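PDB 6RQA: iminosuccinate reductase from Paracoccus denitrificans, which catalyses the NADH-dependent reduction of iminosuccinate to L-aspartate, regenerating the amino donor of the beta-hydroxyaspartate cycle during growth on glycolate and glyoxylate. Local coordinates for residues G152-G157 / V203-L208; S217-F222 / K247-P252; A148-M153 / A210-I215; F173-G178 / G197-A202. All blocks are in the same frame, centred on the assembly; numbering follows the deposited sequence.

Contact 1 (G152-G157 / V203-L208). With NAD (nicotinamide-adenine-dinucleotide), chain C.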
# COMPACT_ATOMS: atom_id res chain seq x y z
N GLY A 152 7.49 -15.03 -32.24
CA GLY A 152 6.19 -15.65 -32.06
C GLY A 152 5.36 -14.99 -30.98
O GLY A 152 5.78 -14.92 -29.82
N MET A 153 4.17 -14.51 -31.35
CA MET A 153 3.28 -13.82 -30.42
C MET A 153 2.13 -14.75 -30.05
O MET A 153 1.34 -15.15 -30.92
CB MET A 153 2.74 -12.53 -31.04
CG MET A 153 3.80 -11.49 -31.33
SD MET A 153 4.60 -10.87 -29.84
CE MET A 153 3.20 -10.19 -28.96
N ILE A 154 2.03 -15.09 -28.77
CA ILE A 154 0.91 -15.85 -28.25
C ILE A 154 0.02 -14.87 -27.50
O ILE A 154 0.26 -14.54 -26.33
CB ILE A 154 1.37 -17.00 -27.34
CG1 ILE A 154 2.25 -17.97 -28.13
CG2 ILE A 154 0.16 -17.73 -26.76
CD1 ILE A 154 2.67 -19.19 -27.35
N GLY A 155 -1.01 -14.38 -28.18
CA GLY A 155 -1.92 -13.42 -27.55
C GLY A 155 -1.96 -12.15 -28.37
O GLY A 155 -0.94 -11.63 -28.82
N ALA A 156 -3.18 -11.64 -28.57
CA ALA A 156 -3.40 -10.43 -29.35
C ALA A 156 -4.20 -9.40 -28.56
O ALA A 156 -4.98 -8.63 -29.13
CB ALA A 156 -4.10 -10.75 -30.66
N GLY A 157 -4.01 -9.37 -27.24
CA GLY A 157 -4.73 -8.44 -26.40
C GLY A 157 -4.23 -7.02 -26.50
O GLY A 157 -3.53 -6.66 -27.45
N VAL A 203 -0.79 -18.25 -37.35
CA VAL A 203 -0.48 -19.70 -37.40
C VAL A 203 -1.11 -20.41 -36.21
O VAL A 203 -1.77 -19.78 -35.45
CB VAL A 203 1.03 -19.98 -37.37
CG1 VAL A 203 1.73 -19.50 -38.61
CG2 VAL A 203 1.66 -19.42 -36.12
N GLU A 204 -1.03 -21.73 -36.22
CA GLU A 204 -1.47 -22.52 -35.05
C GLU A 204 -0.24 -22.78 -34.20
O GLU A 204 0.87 -22.64 -34.68
CB GLU A 204 -2.28 -23.76 -35.44
CG GLU A 204 -3.50 -23.48 -36.30
CD GLU A 204 -4.67 -22.67 -35.77
OE1 GLU A 204 -5.44 -22.16 -36.61
OE2 GLU A 204 -4.83 -22.54 -34.56
N LEU A 205 -0.45 -23.18 -32.96
CA LEU A 205 0.61 -23.32 -31.97
C LEU A 205 1.64 -24.38 -32.34
O LEU A 205 2.77 -24.32 -31.84
CB LEU A 205 0.01 -23.63 -30.60
CG LEU A 205 -0.67 -22.46 -29.90
CD1 LEU A 205 -1.14 -22.85 -28.51
CD2 LEU A 205 0.28 -21.27 -29.83
N ASP A 206 1.29 -25.34 -33.20
CA ASP A 206 2.27 -26.35 -33.59
C ASP A 206 3.38 -25.75 -34.44
O ASP A 206 4.56 -26.07 -34.26
CB ASP A 206 1.58 -27.50 -34.33
CG ASP A 206 0.75 -27.03 -35.50
OD1 ASP A 206 0.04 -26.02 -35.35
OD2 ASP A 206 0.82 -27.66 -36.57
N ARG A 207 3.03 -24.86 -35.38
CA ARG A 207 4.04 -24.19 -36.19
C ARG A 207 4.76 -23.09 -35.41
O ARG A 207 5.95 -22.85 -35.66
CB ARG A 207 3.41 -23.60 -37.45
CG ARG A 207 3.16 -24.58 -38.58
CD ARG A 207 2.71 -23.85 -39.83
NE ARG A 207 3.66 -22.82 -40.23
CZ ARG A 207 3.40 -21.85 -41.11
NH1 ARG A 207 2.21 -21.77 -41.68
NH2 ARG A 207 4.33 -20.96 -41.41
N LEU A 208 4.07 -22.42 -34.50
CA LEU A 208 4.69 -21.33 -33.75
C LEU A 208 5.83 -21.85 -32.88
O LEU A 208 6.92 -21.28 -32.86
CB LEU A 208 3.64 -20.60 -32.91
CG LEU A 208 4.02 -19.26 -32.28
CD1 LEU A 208 2.80 -18.35 -32.19
CD2 LEU A 208 4.62 -19.45 -30.89
PA NAD C . -6.50 -8.50 -22.61
O1A NAD C . -7.70 -9.12 -21.94
O2A NAD C . -6.38 -7.28 -23.47
O5B NAD C . -6.19 -9.75 -23.76
C5B NAD C . -6.36 -10.95 -23.11
C4B NAD C . -6.02 -12.07 -24.05
O4B NAD C . -6.03 -13.28 -23.32
C3B NAD C . -7.17 -12.12 -25.05
O3B NAD C . -6.77 -11.30 -26.10
C2B NAD C . -7.18 -13.61 -25.44
O2B NAD C . -6.30 -13.89 -26.47
C1B NAD C . -6.62 -14.30 -24.13
N9A NAD C . -7.70 -14.88 -23.33
C8A NAD C . -8.82 -14.27 -22.73
N7A NAD C . -9.59 -15.13 -22.07
C5A NAD C . -8.95 -16.37 -22.23
C6A NAD C . -9.25 -17.68 -21.78
N6A NAD C . -10.37 -17.89 -21.02
N1A NAD C . -8.44 -18.74 -22.10
C2A NAD C . -7.34 -18.45 -22.86
N3A NAD C . -6.92 -17.27 -23.36
C4A NAD C . -7.76 -16.24 -23.02
O3 NAD C . -5.47 -8.66 -21.38
PN NAD C . -4.18 -7.74 -21.47
O1N NAD C . -3.40 -7.62 -22.75
O2N NAD C . -4.54 -6.70 -20.47
O5D NAD C . -2.94 -8.55 -20.47
C5D NAD C . -3.13 -9.89 -20.63
C4D NAD C . -2.40 -10.61 -19.53
O4D NAD C . -1.19 -9.87 -19.23
C3D NAD C . -3.30 -10.54 -18.26
O3D NAD C . -3.36 -11.83 -17.77
C2D NAD C . -2.51 -9.61 -17.32
O2D NAD C . -2.51 -10.01 -15.99
C1D NAD C . -1.08 -9.89 -17.84
N1N NAD C . -0.16 -8.75 -17.45
C2N NAD C . 1.08 -9.10 -17.02
C3N NAD C . 1.98 -8.10 -16.64
C7N NAD C . 3.32 -8.57 -16.19
O7N NAD C . 4.20 -7.80 -15.82
N7N NAD C . 3.53 -9.93 -16.21
C4N NAD C . 1.59 -6.76 -16.70
C5N NAD C . 0.32 -6.44 -17.14
C6N NAD C . -0.58 -7.44 -17.52

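Contact 2 (S217-F222 / K247-P252). With NAD (nicotinamide-adenine-dinucleotide), chain C.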
# COMPACT_ATOMS: atom_id res chain seq x y z
N SER A 217 4.30 -14.62 -24.78
CA SER A 217 2.91 -14.91 -24.46
C SER A 217 2.40 -13.86 -23.48
O SER A 217 3.08 -13.54 -22.50
CB SER A 217 2.77 -16.31 -23.86
OG SER A 217 3.58 -16.46 -22.70
N ILE A 218 1.21 -13.34 -23.75
CA ILE A 218 0.65 -12.24 -22.97
C ILE A 218 -0.86 -12.44 -22.86
O ILE A 218 -1.65 -11.51 -23.08
CB ILE A 218 1.04 -10.88 -23.59
CG1 ILE A 218 0.66 -9.70 -22.69
CG2 ILE A 218 0.51 -10.75 -25.03
CD1 ILE A 218 1.48 -9.59 -21.44
N THR A 219 -1.28 -13.65 -22.52
CA THR A 219 -2.69 -14.00 -22.44
C THR A 219 -3.13 -14.13 -20.98
O THR A 219 -2.32 -14.38 -20.09
CB THR A 219 -2.98 -15.32 -23.17
OG1 THR A 219 -2.40 -16.41 -22.44
CG2 THR A 219 -2.40 -15.30 -24.57
N SER A 220 -4.43 -13.97 -20.77
CA SER A 220 -5.05 -14.21 -19.47
C SER A 220 -5.75 -15.57 -19.55
O SER A 220 -6.97 -15.67 -19.72
CB SER A 220 -6.02 -13.09 -19.10
OG SER A 220 -6.57 -13.30 -17.81
N SER A 221 -4.96 -16.63 -19.44
CA SER A 221 -5.43 -17.99 -19.64
C SER A 221 -5.29 -18.80 -18.35
O SER A 221 -4.46 -18.50 -17.49
CB SER A 221 -4.65 -18.68 -20.77
OG SER A 221 -3.28 -18.32 -20.74
N PHE A 222 -6.11 -19.84 -18.25
CA PHE A 222 -6.10 -20.75 -17.10
C PHE A 222 -5.86 -22.19 -17.53
O PHE A 222 -6.11 -23.12 -16.75
CB PHE A 222 -7.42 -20.63 -16.33
CG PHE A 222 -7.79 -19.22 -15.97
CD1 PHE A 222 -7.34 -18.66 -14.78
CD2 PHE A 222 -8.57 -18.46 -16.82
CE1 PHE A 222 -7.68 -17.36 -14.45
CE2 PHE A 222 -8.90 -17.15 -16.49
CZ PHE A 222 -8.46 -16.61 -15.30
N LYS A 247 -3.71 -18.79 -12.93
CA LYS A 247 -3.47 -18.59 -14.35
C LYS A 247 -2.39 -19.53 -14.86
O LYS A 247 -1.52 -19.98 -14.10
CB LYS A 247 -3.07 -17.14 -14.64
CG LYS A 247 -4.21 -16.14 -14.51
CD LYS A 247 -3.73 -14.72 -14.79
CE LYS A 247 -4.86 -13.72 -14.68
NZ LYS A 247 -4.39 -12.32 -14.91
N GLN A 248 -2.45 -19.84 -16.15
CA GLN A 248 -1.50 -20.77 -16.75
C GLN A 248 -1.45 -20.53 -18.25
O GLN A 248 -2.49 -20.35 -18.89
CB GLN A 248 -1.89 -22.23 -16.46
CG GLN A 248 -0.91 -23.25 -17.01
CD GLN A 248 -1.34 -24.67 -16.74
OE1 GLN A 248 -2.47 -24.92 -16.31
NE2 GLN A 248 -0.45 -25.62 -17.00
N GLU A 249 -0.24 -20.52 -18.80
CA GLU A 249 -0.02 -20.37 -20.23
C GLU A 249 0.74 -21.54 -20.84
O GLU A 249 0.45 -21.93 -21.97
CB GLU A 249 0.75 -19.07 -20.52
CG GLU A 249 -0.08 -17.81 -20.42
CD GLU A 249 0.69 -16.58 -20.85
OE1 GLU A 249 1.87 -16.45 -20.46
OE2 GLU A 249 0.12 -15.74 -21.58
N LEU A 250 1.71 -22.10 -20.12
CA LEU A 250 2.62 -23.09 -20.67
C LEU A 250 2.35 -24.47 -20.10
O LEU A 250 1.70 -24.63 -19.06
CB LEU A 250 4.07 -22.69 -20.40
CG LEU A 250 4.78 -21.76 -21.39
CD1 LEU A 250 4.01 -20.46 -21.60
CD2 LEU A 250 6.19 -21.46 -20.90
N ASP A 251 2.85 -25.48 -20.81
CA ASP A 251 2.83 -26.84 -20.30
C ASP A 251 3.88 -26.97 -19.21
O ASP A 251 5.05 -26.64 -19.44
CB ASP A 251 3.10 -27.82 -21.44
CG ASP A 251 2.96 -29.27 -21.02
OD1 ASP A 251 2.47 -29.54 -19.90
OD2 ASP A 251 3.35 -30.16 -21.81
N PRO A 252 3.52 -27.43 -18.00
CA PRO A 252 4.53 -27.59 -16.95
C PRO A 252 5.70 -28.48 -17.35
O PRO A 252 6.81 -28.30 -16.84
CB PRO A 252 3.73 -28.20 -15.79
CG PRO A 252 2.34 -27.70 -16.00
CD PRO A 252 2.15 -27.64 -17.49
PA NAD C . -6.50 -8.50 -22.61
O1A NAD C . -7.70 -9.12 -21.94
O2A NAD C . -6.38 -7.28 -23.47
O5B NAD C . -6.19 -9.75 -23.76
C5B NAD C . -6.36 -10.95 -23.11
C4B NAD C . -6.02 -12.07 -24.05
O4B NAD C . -6.03 -13.28 -23.32
C3B NAD C . -7.17 -12.12 -25.05
O3B NAD C . -6.77 -11.30 -26.10
C2B NAD C . -7.18 -13.61 -25.44
O2B NAD C . -6.30 -13.89 -26.47
C1B NAD C . -6.62 -14.30 -24.13
N9A NAD C . -7.70 -14.88 -23.33
C8A NAD C . -8.82 -14.27 -22.73
N7A NAD C . -9.59 -15.13 -22.07
C5A NAD C . -8.95 -16.37 -22.23
C6A NAD C . -9.25 -17.68 -21.78
N6A NAD C . -10.37 -17.89 -21.02
N1A NAD C . -8.44 -18.74 -22.10
C2A NAD C . -7.34 -18.45 -22.86
N3A NAD C . -6.92 -17.27 -23.36
C4A NAD C . -7.76 -16.24 -23.02
O3 NAD C . -5.47 -8.66 -21.38
PN NAD C . -4.18 -7.74 -21.47
O1N NAD C . -3.40 -7.62 -22.75
O2N NAD C . -4.54 -6.70 -20.47
O5D NAD C . -2.94 -8.55 -20.47
C5D NAD C . -3.13 -9.89 -20.63
C4D NAD C . -2.40 -10.61 -19.53
O4D NAD C . -1.19 -9.87 -19.23
C3D NAD C . -3.30 -10.54 -18.26
O3D NAD C . -3.36 -11.83 -17.77
C2D NAD C . -2.51 -9.61 -17.32
O2D NAD C . -2.51 -10.01 -15.99
C1D NAD C . -1.08 -9.89 -17.84
N1N NAD C . -0.16 -8.75 -17.45
C2N NAD C . 1.08 -9.10 -17.02
C3N NAD C . 1.98 -8.10 -16.64
C7N NAD C . 3.32 -8.57 -16.19
O7N NAD C . 4.20 -7.80 -15.82
N7N NAD C . 3.53 -9.93 -16.21
C4N NAD C . 1.59 -6.76 -16.70
C5N NAD C . 0.32 -6.44 -17.14
C6N NAD C . -0.58 -7.44 -17.52

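Contact 3 (A148-M153 / A210-I215)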
# COMPACT_ATOMS: atom_id res chain seq x y z
N ALA A 148 18.14 -14.63 -33.83
CA ALA A 148 16.71 -14.93 -33.84
C ALA A 148 16.04 -14.18 -34.99
O ALA A 148 16.13 -12.95 -35.07
CB ALA A 148 16.08 -14.55 -32.50
N LYS A 149 15.38 -14.93 -35.87
CA LYS A 149 14.80 -14.36 -37.08
C LYS A 149 13.28 -14.26 -37.04
O LYS A 149 12.72 -13.39 -37.72
CB LYS A 149 15.21 -15.19 -38.30
CG LYS A 149 16.70 -15.49 -38.38
CD LYS A 149 17.01 -16.58 -39.39
CE LYS A 149 16.93 -16.06 -40.82
NZ LYS A 149 18.00 -15.07 -41.10
N VAL A 150 12.61 -15.10 -36.27
CA VAL A 150 11.15 -15.17 -36.25
C VAL A 150 10.67 -14.95 -34.83
O VAL A 150 11.10 -15.65 -33.90
CB VAL A 150 10.63 -16.51 -36.80
CG1 VAL A 150 9.12 -16.59 -36.66
CG2 VAL A 150 11.05 -16.69 -38.25
N LEU A 151 9.76 -13.99 -34.66
CA LEU A 151 9.16 -13.68 -33.37
C LEU A 151 7.76 -14.29 -33.31
O LEU A 151 6.95 -14.09 -34.22
CB LEU A 151 9.08 -12.17 -33.15
CG LEU A 151 8.32 -11.69 -31.92
CD1 LEU A 151 9.04 -12.11 -30.64
CD2 LEU A 151 8.14 -10.18 -31.96
N GLY A 152 7.49 -15.03 -32.24
CA GLY A 152 6.19 -15.65 -32.06
C GLY A 152 5.36 -14.99 -30.98
O GLY A 152 5.78 -14.92 -29.82
N MET A 153 4.17 -14.51 -31.35
CA MET A 153 3.28 -13.82 -30.42
C MET A 153 2.13 -14.75 -30.05
O MET A 153 1.34 -15.15 -30.92
CB MET A 153 2.74 -12.53 -31.04
CG MET A 153 3.80 -11.49 -31.33
SD MET A 153 4.60 -10.87 -29.84
CE MET A 153 3.20 -10.19 -28.96
N ALA A 210 7.65 -24.38 -33.35
CA ALA A 210 8.73 -24.94 -34.15
C ALA A 210 9.41 -23.93 -35.05
O ALA A 210 10.49 -24.23 -35.58
CB ALA A 210 8.20 -26.10 -35.00
N GLU A 211 8.82 -22.75 -35.25
CA GLU A 211 9.38 -21.75 -36.15
C GLU A 211 9.75 -20.44 -35.48
O GLU A 211 10.53 -19.68 -36.06
CB GLU A 211 8.40 -21.46 -37.30
CG GLU A 211 8.03 -22.68 -38.12
CD GLU A 211 7.02 -22.37 -39.21
OE1 GLU A 211 6.91 -23.17 -40.17
OE2 GLU A 211 6.34 -21.33 -39.12
N ALA A 212 9.22 -20.15 -34.29
CA ALA A 212 9.51 -18.90 -33.60
C ALA A 212 10.75 -19.07 -32.74
O ALA A 212 10.77 -19.92 -31.84
CB ALA A 212 8.31 -18.46 -32.76
N ASP A 213 11.77 -18.26 -33.01
CA ASP A 213 12.98 -18.28 -32.20
C ASP A 213 12.78 -17.58 -30.87
O ASP A 213 13.37 -17.98 -29.86
CB ASP A 213 14.13 -17.63 -32.98
CG ASP A 213 14.25 -18.16 -34.39
OD1 ASP A 213 14.06 -19.38 -34.59
OD2 ASP A 213 14.53 -17.36 -35.31
N VAL A 214 11.95 -16.53 -30.85
CA VAL A 214 11.56 -15.84 -29.62
C VAL A 214 10.05 -15.88 -29.53
O VAL A 214 9.35 -15.52 -30.49
CB VAL A 214 12.08 -14.39 -29.60
CG1 VAL A 214 11.54 -13.66 -28.38
CG2 VAL A 214 13.60 -14.38 -29.59
N ILE A 215 9.53 -16.32 -28.39
CA ILE A 215 8.10 -16.44 -28.15
C ILE A 215 7.73 -15.54 -26.98
O ILE A 215 8.38 -15.58 -25.93
CB ILE A 215 7.69 -17.90 -27.88
CG1 ILE A 215 8.02 -18.78 -29.08
CG2 ILE A 215 6.20 -17.98 -27.55
CD1 ILE A 215 7.65 -20.24 -28.89

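Contact 4 (F173-G178 / G197-A202)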
# COMPACT_ATOMS: atom_id res chain seq x y z
N PHE A 173 14.11 -8.54 -36.13
CA PHE A 173 13.45 -9.74 -36.61
C PHE A 173 13.16 -9.63 -38.10
O PHE A 173 13.18 -8.55 -38.68
CB PHE A 173 12.15 -10.00 -35.84
CG PHE A 173 12.35 -10.40 -34.41
CD1 PHE A 173 12.53 -11.73 -34.06
CD2 PHE A 173 12.34 -9.45 -33.40
CE1 PHE A 173 12.71 -12.10 -32.74
CE2 PHE A 173 12.52 -9.81 -32.08
CZ PHE A 173 12.71 -11.14 -31.75
N GLU A 174 12.89 -10.78 -38.71
CA GLU A 174 12.52 -10.84 -40.12
C GLU A 174 11.05 -11.15 -40.35
O GLU A 174 10.52 -10.79 -41.41
CB GLU A 174 13.36 -11.89 -40.85
CG GLU A 174 14.86 -11.68 -40.74
CD GLU A 174 15.65 -12.78 -41.41
OE1 GLU A 174 15.03 -13.69 -42.00
OE2 GLU A 174 16.90 -12.74 -41.35
N LYS A 175 10.38 -11.79 -39.40
CA LYS A 175 9.00 -12.21 -39.57
C LYS A 175 8.35 -12.31 -38.20
O LYS A 175 9.02 -12.58 -37.20
CB LYS A 175 8.91 -13.54 -40.32
CG LYS A 175 7.50 -13.97 -40.69
CD LYS A 175 7.51 -15.33 -41.39
CE LYS A 175 6.11 -15.76 -41.76
NZ LYS A 175 6.10 -17.09 -42.43
N VAL A 176 7.04 -12.09 -38.15
CA VAL A 176 6.25 -12.23 -36.94
C VAL A 176 5.10 -13.19 -37.22
O VAL A 176 4.30 -12.95 -38.13
CB VAL A 176 5.70 -10.88 -36.44
CG1 VAL A 176 4.90 -11.07 -35.16
CG2 VAL A 176 6.83 -9.89 -36.23
N ILE A 177 5.04 -14.28 -36.46
CA ILE A 177 3.92 -15.22 -36.51
C ILE A 177 3.16 -15.11 -35.20
O ILE A 177 3.75 -14.94 -34.13
CB ILE A 177 4.40 -16.67 -36.76
CG1 ILE A 177 5.45 -17.08 -35.73
CG2 ILE A 177 4.95 -16.81 -38.18
CD1 ILE A 177 5.97 -18.49 -35.91
N GLY A 178 1.83 -15.21 -35.29
CA GLY A 178 0.99 -14.99 -34.13
C GLY A 178 -0.10 -16.03 -34.02
O GLY A 178 -0.51 -16.66 -35.00
N GLY A 197 7.24 -2.59 -40.12
CA GLY A 197 7.79 -3.04 -41.39
C GLY A 197 8.10 -4.52 -41.42
O GLY A 197 9.02 -4.93 -42.13
N LEU A 198 7.35 -5.32 -40.68
CA LEU A 198 7.59 -6.75 -40.57
C LEU A 198 6.39 -7.52 -41.10
O LEU A 198 5.25 -7.19 -40.76
CB LEU A 198 7.86 -7.15 -39.10
CG LEU A 198 9.13 -6.59 -38.46
CD1 LEU A 198 9.18 -6.94 -36.99
CD2 LEU A 198 10.35 -7.12 -39.19
N PRO A 199 6.60 -8.54 -41.92
CA PRO A 199 5.47 -9.35 -42.39
C PRO A 199 4.91 -10.21 -41.27
O PRO A 199 5.63 -10.67 -40.39
CB PRO A 199 6.09 -10.21 -43.50
CG PRO A 199 7.54 -10.30 -43.13
CD PRO A 199 7.88 -8.99 -42.49
N PHE A 200 3.59 -10.42 -41.32
CA PHE A 200 2.89 -11.18 -40.31
C PHE A 200 2.13 -12.34 -40.95
O PHE A 200 1.62 -12.22 -42.06
CB PHE A 200 1.91 -10.30 -39.52
CG PHE A 200 1.08 -11.05 -38.51
CD1 PHE A 200 1.61 -11.38 -37.28
CD2 PHE A 200 -0.22 -11.43 -38.81
CE1 PHE A 200 0.86 -12.07 -36.35
CE2 PHE A 200 -0.98 -12.12 -37.88
CZ PHE A 200 -0.44 -12.44 -36.65
N GLU A 201 2.07 -13.46 -40.23
CA GLU A 201 1.32 -14.63 -40.67
C GLU A 201 0.65 -15.27 -39.45
O GLU A 201 1.34 -15.71 -38.53
CB GLU A 201 2.22 -15.66 -41.37
CG GLU A 201 1.54 -17.01 -41.57
CD GLU A 201 2.45 -18.03 -42.23
OE1 GLU A 201 1.94 -18.93 -42.93
OE2 GLU A 201 3.68 -17.94 -42.04
N ALA A 202 -0.67 -15.41 -39.46
CA ALA A 202 -1.35 -16.09 -38.35
C ALA A 202 -1.06 -17.58 -38.46
O ALA A 202 -1.09 -18.07 -39.54
CB ALA A 202 -2.82 -15.83 -38.42

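Contact 1 (G152-G157 / V203-L208)
The amide of L208, whose side chain packs on strand 150-154, donates to E204 O at 3.2 Å (N to O); R207 N gives the same carbonyl a second, weak bond. E204 is the N-cap of helix 205-211, and this first turn points L208 at the strand and lets the end of L205 reach I154. L208 is the main apolar partner. With CG anti to its backbone N (chi1 -168°), it directs both methyls at the strand: CD2 lies 3.9 Å from I154 CG1, and CD1 lies 3.7 Å from M153 O. The stem of L208 passes over G152, with CG 4.2 Å from the glycine CA. The side chains of I154 and L205 cross at about a right angle, with I154 CD1 4.0 Å from L205 CD2. M153 faces the other side of the sheet, towards helix 158-170. Beyond the strand, G155 and G157 belong to the glycine-rich turn of a Rossmann fold, and G157 CA approaches O5B of NAD at 3.3 Å. Helix and strand are thus held by buried packing of aliphatic side chains, with one methyl also resting on a backbone carbonyl, while polar work falls to the turn, where A156 N binds N180 and the following H158 N binds NAD.

Contact 2 (S217-F222 / K247-P252)
Hydrogen bonds from S217 and T219 converge on the buried carboxylate of E249, carried there by an extended side chain. OE2 takes two of them: T219 N, 2.7 Å from E249 OE2, arrives nearly along the C-O axis, and T219 OG1 donates to the anti lone pair of the same OE2. S217 OG meets E249 OE1 at 2.8 Å from above the carboxylate plane, and G241 N also donates to OE1. So many donors would probably stabilise a negative charge here. Nearer F222 the backbones join directly, Q248 N donating to S221 O at 2.8 Å and 170°, while S221 OG returns a bond to Q248 O. Two hydrogen bonds reach the cofactor: S220 N donates to O4B of the adenosine ribose of NAD at 3.1 Å, and K247, fully extended beyond CG, brings NZ to 3.1 Å from O3D of the nicotinamide ribose, with D243 as its salt-bridge partner. Van der Waals contacts complete the set, K247 CG lying 3.7 Å from F222 CE1 and S221 CB 3.4 Å from adenine C2A of NAD. The segment 217-222 continues from strand 214-217, and helix 158-170 packs on I218; strand 224-226 bonds to E249, and H276 of helix 275-279 touches Q248.

Contact 3 (A148-M153 / A210-I215)
Strands 150-154 and 214-217 are adjacent in the parallel sheet of the Rossmann domain, at the point where strand order turns from the first half of the fold to the second, and L151 pairs here with V214 and G152 with I215. G152 N donates to V214 O at 2.6 Å, nearly straight at 174°. V214 also bonds back to V150, whose O accepts two amides: D213 N at 2.8 Å in a bent bond (131° at the hydrogen), and V214 N, at 3.3 Å, in the carbonyl plane. The D213 side chain continues the pairing where the strand has not yet begun. Its CG sits anti to the carbonyl carbon (chi1 -48°), which carries OD2 to two successive amides; K149 N lies 2.6 Å from D213 OD2 on the anti lone pair, whereas V150 N meets the same oxygen at 3.1 Å from above the carboxylate plane. The carboxylate thereby ties down the backbone that leads into strand 150-154, and the K149 ammonium turns instead to a salt bridge with E174. On the face carrying L151 and V214, the leucine CD1 lies 3.7 Å from V214 CG1, and, before the strand starts, A148 CB touches V214 CG2. On the face of G152 and I215, the methyl of A212 rests over the glycine, CB 3.6 Å from G152 CA. Around the pair, strand 175-179 bonds to the far edge of 150-154, A167 of helix 158-170 and F173 pack on L151, and helix 205-211 covers the face of I215 through L208.

Contact 4 (F173-G178 / G197-A202)
The F200 ring lies across the neighbouring strand, with V176 CG1 at its edge in the ring plane, 3.9 Å from F200 CD1, while G178 N approaches obliquely, 3.5 Å from CE1. A chi1 of 176° swings F200 away from its own amide; the side chain crosses V176 obliquely and the ring reaches the backbone of G178, whose lack of a side chain leaves room for it. L189, A190 and A193 of helix 186-195 also pack against the F200 side chain. The second flat group, the E201 carboxylate, is on the other face of the sheet. K175 NZ forms a salt bridge with E201 OE2 at 2.6 Å, coming in nearly along the C-O axis at the end of a fully extended lysine chain, and R207 makes a second salt bridge, to E201 OE1. Backbone bonds hold the strands in parallel register: V176 N lies 3.0 Å from P199 O, and E201 N reaches V176 O at 3.1 Å in the carbonyl plane. The bond from G178 N to E201 O is weak. Before the strand begins, L198 crosses V176 at about a right angle, its CD1 3.8 Å from V176 CG2. G197 ends the preceding helix in a Schellman motif, and the whole is a beta-alpha-beta crossover, strand 175-179, helix 186-195 and strand 200-202, of the Rossmann type.

Contacts 3 and 4 pair parallel strands of one sheet, but contact 3 is largely buried within it, whereas contact 4 lies at its edge strand and is partly exposed, with a salt bridge. A further salt bridge, K149 to E174, joins the two, as do backbone bonds between strands 150-154 and 175-179. Contact 1 shares G152 and M153 with contact 3 and packs helix 205-211 on the same sheet, buried and apolar; contact 4 is nested in the chain loops that contacts 1 and 3 close. Contact 2, also buried, replaces regular strand pairing with a polar network around a carboxylate. It touches contact 1 where I154 O meets I218 N, and both border NAD.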